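Local coordinates for protein D-galactonate dehydratase family member RspA (Pantoea ananatis, PDB 3T6C) that dehydrates D-gluconate to 2-dehydro-3-deoxy-D-gluconate with low activity in vitro, using one magnesium ion per subunit, as a member of the mandelate racemase/muconate lactonizing enzyme family, at residues Ile145-His150 and Glu169-Ile174; Gln203-Pro208 and Asp218-Ala223; Leu36-Gly41 and Phe418-Gly423. All blocks are in the same frame, centred on the assembly; numbering follows the deposited sequence. Where two conformers were deposited one is given.

Contact 1. Residues Ile145-His150 and Glu169-Ile174; sequences IALYVH and EGYQYI
The beta-alpha-beta unit of strand 145-151, helix 156-168 and strand 173-176 brings Val149 against Tyr171, just ahead of the second strand. CG1 of Val149 stands over one face of the phenol ring, 3.6 Å from its centroid, a CH-pi contact displaced toward the rim near CE1. With CG1 beside the backbone N (chi1 -74°), CG2 of Val149 is brought to the root of the same ring, 3.8 Å from Tyr171 CG. Branching at CB thus suits valine here, since it sets two methyls against the tyrosine, while Leu147 CD1 comes to the ring's edge, 4.1 Å from Tyr171 CE1.

The strands run parallel, as neighbours in the barrel of the enolase superfamily do, but the direct bond here is weak: Val149 N to Tyr173 O, 3.3 Å. Tyr148 CA touches that same oxygen at 3.1 Å, and Tyr148 CB meets Tyr173 CB at 3.5 Å. A water bridges Leu147 O and Gln172 N, while the buried Tyr173 N has no partner in the model. Gly170, with positive phi, ends helix 156-168 in a Schellman motif. On strand 145-151, the side chain of Tyr148 touches Arg319 and Glu375, both substrate-binding, and His150 touches the bound D-gluconate.

Contact 2. Residues Gln203-Pro208 and Asp218-Ala223; sequences QPKRSP and DPEAYA. With EDO (1,2-ethanediol), chain G.
Lys205 and Asp218 lay their side chains across each other at about a right angle, and the ammonium group meets both carboxylate oxygens. NZ of Lys205 lies 3.0 Å from Asp218 OD1 and 3.1 Å from OD2, on the syn side of each and slightly out of the carboxylate plane. Two bends near the end of the lysine, at chi3 and chi4, fold NZ back to this position, where Glu220 OE1 also receives it at 2.6 Å, from above the plane of its own carboxylate. One long, flexible cation therefore joins two acids, which probably eases the repulsion between them.

Backbone N-H groups from both segments also grip the aspartate. Lys205 N gives OD2 a nearly straight bond of 2.7 Å, and Ala221 N reaches OD1 at 3.0 Å on the face opposite the one used by NZ. The second of these makes Asp218 the N-cap of helix 219-237, a place suited to a short acidic side chain. Its own N donates at 3.0 Å to O2 of a 1,2-ethanediol, probably from the crystallisation liquor. Pro204 CB rests on Asp218 CB at 3.6 Å, and a water links Gln203 OE1 to Ala221 O. The loop between helix 189-192 and strand 215-216 is thereby fastened to the first turn of helix 219-237, whose Tyr222 and Ala223 pack on helix 253-262.

Contact 3. Residues Leu36-Gly41 and Phe418-Gly423; sequences LTAPGG and FPCEGG
Cys420 and Leu36 meet in the close-packed part of this contact. SG of Cys420 sits beside the peptide that joins Leu36 to Thr37, 3.4 Å from Thr37 N, and meets Leu36 CB at 3.8 Å. A small side chain suits so close an approach to main chain, and the thiol also touches Ile68 of helix 68-83.

Next to it the backbones join directly. Ala38 N donates to Phe418 O at 2.8 Å, with the donor tilted 19° from the carbonyl plane, and Thr37 CA touches the same oxygen at 3.4 Å. Thr37 OG1 has its own partner in Ala415 O. A water bridges the two main chains, donating to Leu36 O and accepting from Cys420 N at 2.8 Å.

Strand 29-37 is, within this chain, an outermost strand of the three-stranded antiparallel sheet in the N-terminal domain characteristic of this family, and at its end the chain enters a type I turn, Ala38 to Gly41, closed by Gly41 N to Ala38 O. Gly41 has the positive phi that favours glycine. The partner segment comes from the loop after helix 412-415 and meets the end of this strand and the turn that follows.

Toward Phe418 the contact is looser and nearer to solvent. Pro39 presents its CA over one face of the phenyl ring, 3.9 Å from the centroid and displaced toward the rim, a CH-pi contact, and Pro39 CB lies 4.0 Å from Phe418 CD2. Phe418 CG lies beside the backbone N (chi1 -61°), which brings the ring against Pro39. A rigid proline suits a ring that lies against it, and both residues also pack on helix 381-386. Pro419 is exposed, and its CB points away from residues 36-41.

Along the chain, contact 3 closes the widest loop, joining residues 36-41 to 418-423, and contacts 1 and 2 follow one another inside it. Within one chain the three do not touch: centres of contacts 1 and 2 lie 31 Å apart, those of 1 and 3 27 Å, and those of 2 and 3 34 Å. Contact 1 belongs to the barrel strands, beside the substrate site; contact 2 lies on the surface, at the start of helix 219-237, which leads into strand 242-246, the neighbour of strand 173-176. Contact 3 ties the N-terminal sheet to the late chain. Between subunits, Lys205 packs on Tyr173 of another copy, which places contacts 1 and 2 at a subunit interface.

Contact 1. Residues Ile145-His150 and Glu169-Ile174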
loop_
_atom_site.group_PDB
_atom_site.type_symbol
_atom_site.label_atom_id
_atom_site.label_comp_id
_atom_site.label_asym_id
_atom_site.label_seq_id
_atom_site.Cartn_x
_atom_site.Cartn_y
_atom_site.Cartn_z
ATOM N N ILE A 145 -0.302 -39.103 -14.857
ATOM C CA ILE A 145 -0.054 -37.667 -15.026
ATOM C C ILE A 145 -0.892 -37.137 -16.189
ATOM O O ILE A 145 -0.715 -37.537 -17.353
ATOM C CB ILE A 145 1.447 -37.428 -15.336
ATOM C CG1 ILE A 145 2.302 -37.775 -14.104
ATOM C CG2 ILE A 145 1.708 -35.983 -15.863
ATOM C CD1 ILE A 145 1.868 -37.143 -12.785
ATOM N N ALA A 146 -1.820 -36.250 -15.883
ATOM C CA ALA A 146 -2.688 -35.686 -16.938
ATOM C C ALA A 146 -1.920 -34.806 -17.912
ATOM O O ALA A 146 -1.075 -33.964 -17.514
ATOM C CB ALA A 146 -3.856 -34.927 -16.313
ATOM N N LEU A 147 -2.197 -35.022 -19.197
ATOM C CA LEU A 147 -1.454 -34.374 -20.285
ATOM C C LEU A 147 -2.302 -33.345 -21.021
ATOM O O LEU A 147 -3.502 -33.550 -21.221
ATOM C CB LEU A 147 -0.956 -35.440 -21.285
ATOM C CG LEU A 147 -0.170 -36.593 -20.653
ATOM C CD1 LEU A 147 0.159 -37.589 -21.799
ATOM C CD2 LEU A 147 1.106 -36.068 -20.030
ATOM N N TYR A 148 -1.688 -32.240 -21.487
ATOM C CA TYR A 148 -2.306 -31.511 -22.581
ATOM C C TYR A 148 -1.444 -31.561 -23.825
ATOM O O TYR A 148 -0.218 -31.710 -23.727
ATOM C CB TYR A 148 -2.613 -30.048 -22.227
ATOM C CG TYR A 148 -1.436 -29.036 -22.222
ATOM C CD1 TYR A 148 -1.048 -28.376 -23.414
ATOM C CD2 TYR A 148 -0.792 -28.701 -21.047
ATOM C CE1 TYR A 148 -0.009 -27.431 -23.406
ATOM C CE2 TYR A 148 0.212 -27.707 -21.006
ATOM C CZ TYR A 148 0.616 -27.112 -22.180
ATOM O OH TYR A 148 1.619 -26.174 -22.095
ATOM N N VAL A 149 -2.098 -31.470 -24.975
ATOM C CA VAL A 149 -1.426 -31.628 -26.230
ATOM C C VAL A 149 -1.727 -30.417 -27.106
ATOM O O VAL A 149 -2.635 -29.634 -26.827
ATOM C CB VAL A 149 -1.863 -32.908 -26.951
ATOM C CG1 VAL A 149 -1.247 -34.143 -26.256
ATOM C CG2 VAL A 149 -3.398 -32.992 -27.075
ATOM N N HIS A 150 -0.937 -30.267 -28.156
ATOM C CA HIS A 150 -1.067 -29.126 -29.093
ATOM C C HIS A 150 -1.928 -29.456 -30.299
ATOM O O HIS A 150 -1.681 -30.463 -30.992
ATOM C CB HIS A 150 0.320 -28.768 -29.639
ATOM C CG HIS A 150 1.295 -28.266 -28.605
ATOM N ND1 HIS A 150 2.569 -27.850 -28.951
ATOM C CD2 HIS A 150 1.203 -28.118 -27.260
ATOM C CE1 HIS A 150 3.204 -27.436 -27.867
ATOM N NE2 HIS A 150 2.410 -27.613 -26.825
ATOM N N GLU A 169 -8.769 -39.523 -29.217
ATOM C CA GLU A 169 -7.593 -40.264 -28.720
ATOM C C GLU A 169 -7.522 -40.314 -27.204
ATOM O O GLU A 169 -6.614 -40.961 -26.663
ATOM C CB GLU A 169 -6.289 -39.591 -29.191
ATOM C CG GLU A 169 -6.156 -39.583 -30.754
ATOM C CD GLU A 169 -5.216 -38.522 -31.379
ATOM O OE1 GLU A 169 -4.285 -38.014 -30.700
ATOM O OE2 GLU A 169 -5.470 -38.164 -32.581
ATOM N N GLY A 170 -8.417 -39.599 -26.528
ATOM C CA GLY A 170 -8.432 -39.674 -25.077
ATOM C C GLY A 170 -7.855 -38.476 -24.314
ATOM O O GLY A 170 -7.862 -38.481 -23.081
ATOM N N TYR A 171 -7.383 -37.447 -25.011
ATOM C CA TYR A 171 -6.867 -36.238 -24.324
ATOM C C TYR A 171 -8.012 -35.388 -23.857
ATOM O O TYR A 171 -9.016 -35.222 -24.565
ATOM C CB TYR A 171 -5.953 -35.425 -25.241
ATOM C CG TYR A 171 -4.688 -36.182 -25.540
ATOM C CD1 TYR A 171 -3.679 -36.238 -24.577
ATOM C CD2 TYR A 171 -4.513 -36.846 -26.757
ATOM C CE1 TYR A 171 -2.506 -36.908 -24.816
ATOM C CE2 TYR A 171 -3.341 -37.593 -26.975
ATOM C CZ TYR A 171 -2.358 -37.596 -26.016
ATOM O OH TYR A 171 -1.185 -38.282 -26.258
ATOM N N GLN A 172 -7.898 -34.978 -22.597
ATOM C CA GLN A 172 -8.925 -34.154 -21.945
ATOM C C GLN A 172 -8.577 -32.661 -21.808
ATOM O O GLN A 172 -9.406 -31.862 -21.314
ATOM C CB GLN A 172 -9.249 -34.784 -20.597
ATOM C CG GLN A 172 -9.684 -36.239 -20.786
ATOM C CD GLN A 172 -10.079 -36.913 -19.469
ATOM O OE1 GLN A 172 -9.206 -37.268 -18.616
ATOM N NE2 GLN A 172 -11.343 -37.142 -19.325
ATOM N N TYR A 173 -7.358 -32.306 -22.216
ATOM C CA TYR A 173 -6.824 -30.955 -22.110
ATOM C C TYR A 173 -6.105 -30.682 -23.403
ATOM O O TYR A 173 -5.203 -31.462 -23.778
ATOM C CB TYR A 173 -5.820 -30.875 -20.957
ATOM C CG TYR A 173 -6.396 -31.232 -19.594
ATOM C CD1 TYR A 173 -6.556 -32.565 -19.221
ATOM C CD2 TYR A 173 -6.717 -30.226 -18.671
ATOM C CE1 TYR A 173 -7.038 -32.877 -17.993
ATOM C CE2 TYR A 173 -7.203 -30.565 -17.407
ATOM C CZ TYR A 173 -7.363 -31.879 -17.106
ATOM O OH TYR A 173 -7.845 -32.230 -15.857
ATOM N N ILE A 174 -6.525 -29.630 -24.102
ATOM C CA ILE A 174 -6.036 -29.372 -25.461
ATOM C C ILE A 174 -5.694 -27.905 -25.641
ATOM O O ILE A 174 -6.567 -27.032 -25.401
ATOM C CB ILE A 174 -7.102 -29.795 -26.478
ATOM C CG1 ILE A 174 -7.362 -31.311 -26.302
ATOM C CG2 ILE A 174 -6.576 -29.548 -27.907
ATOM C CD1 ILE A 174 -8.596 -31.756 -27.004
HETATM O O HOH W 1 -5.450 -35.436 -21.214
#

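Contact 2. Residues Gln203-Pro208 and Asp218-Ala223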
loop_
_atom_site.group_PDB
_atom_site.type_symbol
_atom_site.label_atom_id
_atom_site.label_comp_id
_atom_site.label_asym_id
_atom_site.label_seq_id
_atom_site.Cartn_x
_atom_site.Cartn_y
_atom_site.Cartn_z
ATOM N N GLN A 203 -5.709 -11.155 -41.598
ATOM C CA GLN A 203 -5.639 -10.086 -42.612
ATOM C C GLN A 203 -4.825 -8.938 -42.017
ATOM O O GLN A 203 -5.370 -7.968 -41.455
ATOM C CB GLN A 203 -7.054 -9.601 -43.029
ATOM C CG GLN A 203 -7.930 -8.922 -41.930
ATOM C CD GLN A 203 -8.394 -9.880 -40.815
ATOM O OE1 GLN A 203 -7.577 -10.405 -40.055
ATOM N NE2 GLN A 203 -9.714 -10.095 -40.711
ATOM N N PRO A 204 -3.502 -9.089 -42.106
ATOM C CA PRO A 204 -2.580 -8.209 -41.410
ATOM C C PRO A 204 -2.513 -6.853 -42.102
ATOM O O PRO A 204 -2.815 -6.694 -43.293
ATOM C CB PRO A 204 -1.245 -8.934 -41.538
ATOM C CG PRO A 204 -1.360 -9.679 -42.826
ATOM C CD PRO A 204 -2.807 -10.033 -42.992
ATOM N N LYS A 205 -2.103 -5.869 -41.324
ATOM C CA LYS A 205 -1.856 -4.564 -41.865
ATOM C C LYS A 205 -0.739 -4.646 -42.886
ATOM O O LYS A 205 0.143 -5.551 -42.829
ATOM C CB LYS A 205 -1.439 -3.669 -40.697
ATOM C CG LYS A 205 -2.637 -3.221 -39.811
ATOM C CD LYS A 205 -2.201 -2.248 -38.724
ATOM C CE LYS A 205 -1.358 -2.930 -37.665
ATOM N NZ LYS A 205 -2.181 -3.990 -37.007
ATOM N N ARG A 206 -0.754 -3.676 -43.795
ATOM C CA ARG A 206 0.255 -3.534 -44.830
ATOM C C ARG A 206 1.559 -2.977 -44.231
ATOM O O ARG A 206 1.521 -2.122 -43.344
ATOM C CB ARG A 206 -0.279 -2.582 -45.903
ATOM C CG ARG A 206 0.620 -2.394 -47.079
ATOM C CD ARG A 206 -0.070 -1.529 -48.142
ATOM N NE ARG A 206 -1.121 -0.685 -47.548
ATOM C CZ ARG A 206 -0.884 0.416 -46.836
ATOM N NH1 ARG A 206 -1.898 1.112 -46.333
ATOM N NH2 ARG A 206 0.371 0.808 -46.608
ATOM N N SER A 207 2.697 -3.482 -44.703
ATOM C CA SER A 207 4.027 -3.007 -44.278
ATOM C C SER A 207 4.459 -1.772 -45.073
ATOM O O SER A 207 3.850 -1.465 -46.078
ATOM C CB SER A 207 5.049 -4.114 -44.497
ATOM O OG SER A 207 4.808 -5.176 -43.574
ATOM N N PRO A 208 5.532 -1.081 -44.632
ATOM C CA PRO A 208 6.086 0.018 -45.433
ATOM C C PRO A 208 6.630 -0.506 -46.765
ATOM O O PRO A 208 6.681 -1.728 -46.952
ATOM C CB PRO A 208 7.273 0.521 -44.596
ATOM C CG PRO A 208 7.027 0.011 -43.199
ATOM C CD PRO A 208 6.223 -1.254 -43.339
ATOM N N ASP A 218 0.981 -10.031 -37.246
ATOM C CA ASP A 218 0.207 -8.845 -36.938
ATOM C C ASP A 218 -0.416 -9.078 -35.564
ATOM O O ASP A 218 -1.415 -9.817 -35.458
ATOM C CB ASP A 218 -0.846 -8.599 -38.022
ATOM C CG ASP A 218 -1.617 -7.293 -37.798
ATOM O OD1 ASP A 218 -1.916 -6.943 -36.657
ATOM O OD2 ASP A 218 -1.838 -6.533 -38.734
ATOM N N PRO A 219 0.107 -8.396 -34.540
ATOM C CA PRO A 219 -0.442 -8.593 -33.195
ATOM C C PRO A 219 -1.915 -8.230 -33.072
ATOM O O PRO A 219 -2.565 -8.877 -32.258
ATOM C CB PRO A 219 0.379 -7.660 -32.299
ATOM C CG PRO A 219 1.379 -6.966 -33.154
ATOM C CD PRO A 219 1.218 -7.413 -34.592
ATOM N N GLU A 220 -2.385 -7.205 -33.769
ATOM C CA GLU A 220 -3.766 -6.758 -33.648
ATOM C C GLU A 220 -4.677 -7.792 -34.292
ATOM O O GLU A 220 -5.705 -8.176 -33.707
ATOM C CB GLU A 220 -3.950 -5.391 -34.305
ATOM C CG GLU A 220 -3.511 -4.240 -33.342
ATOM C CD GLU A 220 -2.077 -3.882 -33.469
ATOM O OE1 GLU A 220 -1.469 -4.303 -34.512
ATOM O OE2 GLU A 220 -1.559 -3.127 -32.552
ATOM N N ALA A 221 -4.306 -8.257 -35.490
ATOM C CA ALA A 221 -5.142 -9.247 -36.168
ATOM C C ALA A 221 -5.148 -10.554 -35.403
ATOM O O ALA A 221 -6.179 -11.229 -35.312
ATOM C CB ALA A 221 -4.633 -9.433 -37.620
ATOM N N TYR A 222 -4.004 -10.923 -34.867
ATOM C CA TYR A 222 -3.911 -12.113 -33.995
ATOM C C TYR A 222 -4.881 -11.972 -32.794
ATOM O O TYR A 222 -5.730 -12.853 -32.564
ATOM C CB TYR A 222 -2.456 -12.323 -33.558
ATOM C CG TYR A 222 -2.397 -13.166 -32.306
ATOM C CD1 TYR A 222 -2.701 -14.536 -32.331
ATOM C CD2 TYR A 222 -2.068 -12.589 -31.125
ATOM C CE1 TYR A 222 -2.701 -15.282 -31.108
ATOM C CE2 TYR A 222 -2.048 -13.304 -29.934
ATOM C CZ TYR A 222 -2.358 -14.639 -29.925
ATOM O OH TYR A 222 -2.343 -15.292 -28.700
ATOM N N ALA A 223 -4.785 -10.874 -32.030
ATOM C CA ALA A 223 -5.556 -10.756 -30.766
ATOM C C ALA A 223 -7.036 -10.849 -31.068
ATOM O O ALA A 223 -7.766 -11.542 -30.381
ATOM C CB ALA A 223 -5.262 -9.445 -30.084
HETATM C C1 EDO G . 0.475 -13.859 -39.783
HETATM O O1 EDO G . -0.038 -14.475 -40.968
HETATM C C2 EDO G . -0.563 -12.854 -39.269
HETATM O O2 EDO G . -0.356 -12.611 -37.857
HETATM O O HOH W 2 -8.304 -10.793 -37.048
#

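Contact 3. Residues Leu36-Gly41 and Phe418-Gly423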
loop_
_atom_site.group_PDB
_atom_site.type_symbol
_atom_site.label_atom_id
_atom_site.label_comp_id
_atom_site.label_asym_id
_atom_site.label_seq_id
_atom_site.Cartn_x
_atom_site.Cartn_y
_atom_site.Cartn_z
ATOM N N LEU A 36 25.595 -34.257 -26.956
ATOM C CA LEU A 36 24.726 -33.438 -27.803
ATOM C C LEU A 36 24.119 -34.386 -28.832
ATOM O O LEU A 36 24.829 -35.022 -29.637
ATOM C CB LEU A 36 25.500 -32.332 -28.505
ATOM C CG LEU A 36 26.206 -31.265 -27.665
ATOM C CD1 LEU A 36 26.826 -30.162 -28.534
ATOM C CD2 LEU A 36 25.299 -30.710 -26.665
ATOM N N THR A 37 22.788 -34.485 -28.817
ATOM C CA THR A 37 22.103 -35.430 -29.716
ATOM C C THR A 37 20.724 -34.910 -30.140
ATOM O O THR A 37 20.127 -34.140 -29.414
ATOM C CB THR A 37 21.994 -36.857 -29.041
ATOM O OG1 THR A 37 21.453 -37.800 -29.966
ATOM C CG2 THR A 37 21.102 -36.872 -27.787
ATOM N N ALA A 38 20.235 -35.332 -31.310
ATOM C CA ALA A 38 18.969 -34.815 -31.807
ATOM C C ALA A 38 18.027 -35.883 -32.403
ATOM O O ALA A 38 17.622 -35.742 -33.542
ATOM C CB ALA A 38 19.251 -33.710 -32.862
ATOM N N PRO A 39 17.648 -36.900 -31.620
ATOM C CA PRO A 39 16.920 -38.039 -32.233
ATOM C C PRO A 39 15.511 -37.669 -32.646
ATOM O O PRO A 39 14.952 -38.317 -33.533
ATOM C CB PRO A 39 16.913 -39.114 -31.121
ATOM C CG PRO A 39 18.079 -38.679 -30.137
ATOM C CD PRO A 39 18.025 -37.143 -30.208
ATOM N N GLY A 40 14.934 -36.667 -31.992
ATOM C CA GLY A 40 13.608 -36.171 -32.346
ATOM C C GLY A 40 13.595 -34.997 -33.325
ATOM O O GLY A 40 12.543 -34.430 -33.609
ATOM N N GLY A 41 14.743 -34.670 -33.894
ATOM C CA GLY A 41 14.860 -33.588 -34.854
ATOM C C GLY A 41 15.078 -32.238 -34.187
ATOM O O GLY A 41 15.017 -31.200 -34.864
ATOM N N PHE A 418 22.750 -39.348 -34.205
ATOM C CA PHE A 418 21.884 -38.165 -34.413
ATOM C C PHE A 418 22.603 -36.903 -34.003
ATOM O O PHE A 418 22.260 -36.276 -32.972
ATOM C CB PHE A 418 20.593 -38.288 -33.628
ATOM C CG PHE A 418 19.760 -39.483 -34.031
ATOM C CD1 PHE A 418 18.842 -39.364 -35.073
ATOM C CD2 PHE A 418 19.874 -40.705 -33.368
ATOM C CE1 PHE A 418 18.067 -40.482 -35.480
ATOM C CE2 PHE A 418 19.096 -41.805 -33.757
ATOM C CZ PHE A 418 18.213 -41.679 -34.821
ATOM N N PRO A 419 23.600 -36.501 -34.798
ATOM C CA PRO A 419 24.333 -35.294 -34.446
ATOM C C PRO A 419 23.437 -34.060 -34.556
ATOM O O PRO A 419 22.461 -34.006 -35.320
ATOM C CB PRO A 419 25.465 -35.240 -35.477
ATOM C CG PRO A 419 24.997 -36.081 -36.607
ATOM C CD PRO A 419 24.069 -37.113 -36.064
ATOM N N CYS A 420 23.763 -33.071 -33.753
ATOM C CA CYS A 420 22.953 -31.851 -33.710
ATOM C C CYS A 420 23.105 -30.967 -34.929
ATOM O O CYS A 420 24.186 -30.921 -35.539
ATOM C CB CYS A 420 23.307 -31.042 -32.460
ATOM S SG CYS A 420 22.663 -31.841 -30.976
ATOM N N GLU A 421 22.033 -30.228 -35.247
ATOM C CA GLU A 421 22.033 -29.285 -36.366
ATOM C C GLU A 421 22.791 -27.982 -36.003
ATOM O O GLU A 421 23.576 -27.458 -36.812
ATOM C CB GLU A 421 20.582 -29.021 -36.810
ATOM C CG GLU A 421 20.336 -27.842 -37.758
ATOM C CD GLU A 421 21.023 -27.994 -39.118
ATOM O OE1 GLU A 421 21.435 -29.131 -39.479
ATOM O OE2 GLU A 421 21.156 -26.957 -39.823
ATOM N N GLY A 422 22.612 -27.490 -34.781
ATOM C CA GLY A 422 23.179 -26.218 -34.379
ATOM C C GLY A 422 22.554 -25.043 -35.133
ATOM O O GLY A 422 21.477 -25.152 -35.717
ATOM N N GLY A 423 23.218 -23.890 -35.105
ATOM C CA GLY A 423 22.756 -22.759 -35.906
ATOM C C GLY A 423 21.859 -21.765 -35.182
ATOM O O GLY A 423 21.456 -21.981 -34.046
HETATM O O HOH W 3 25.971 -33.412 -31.996
#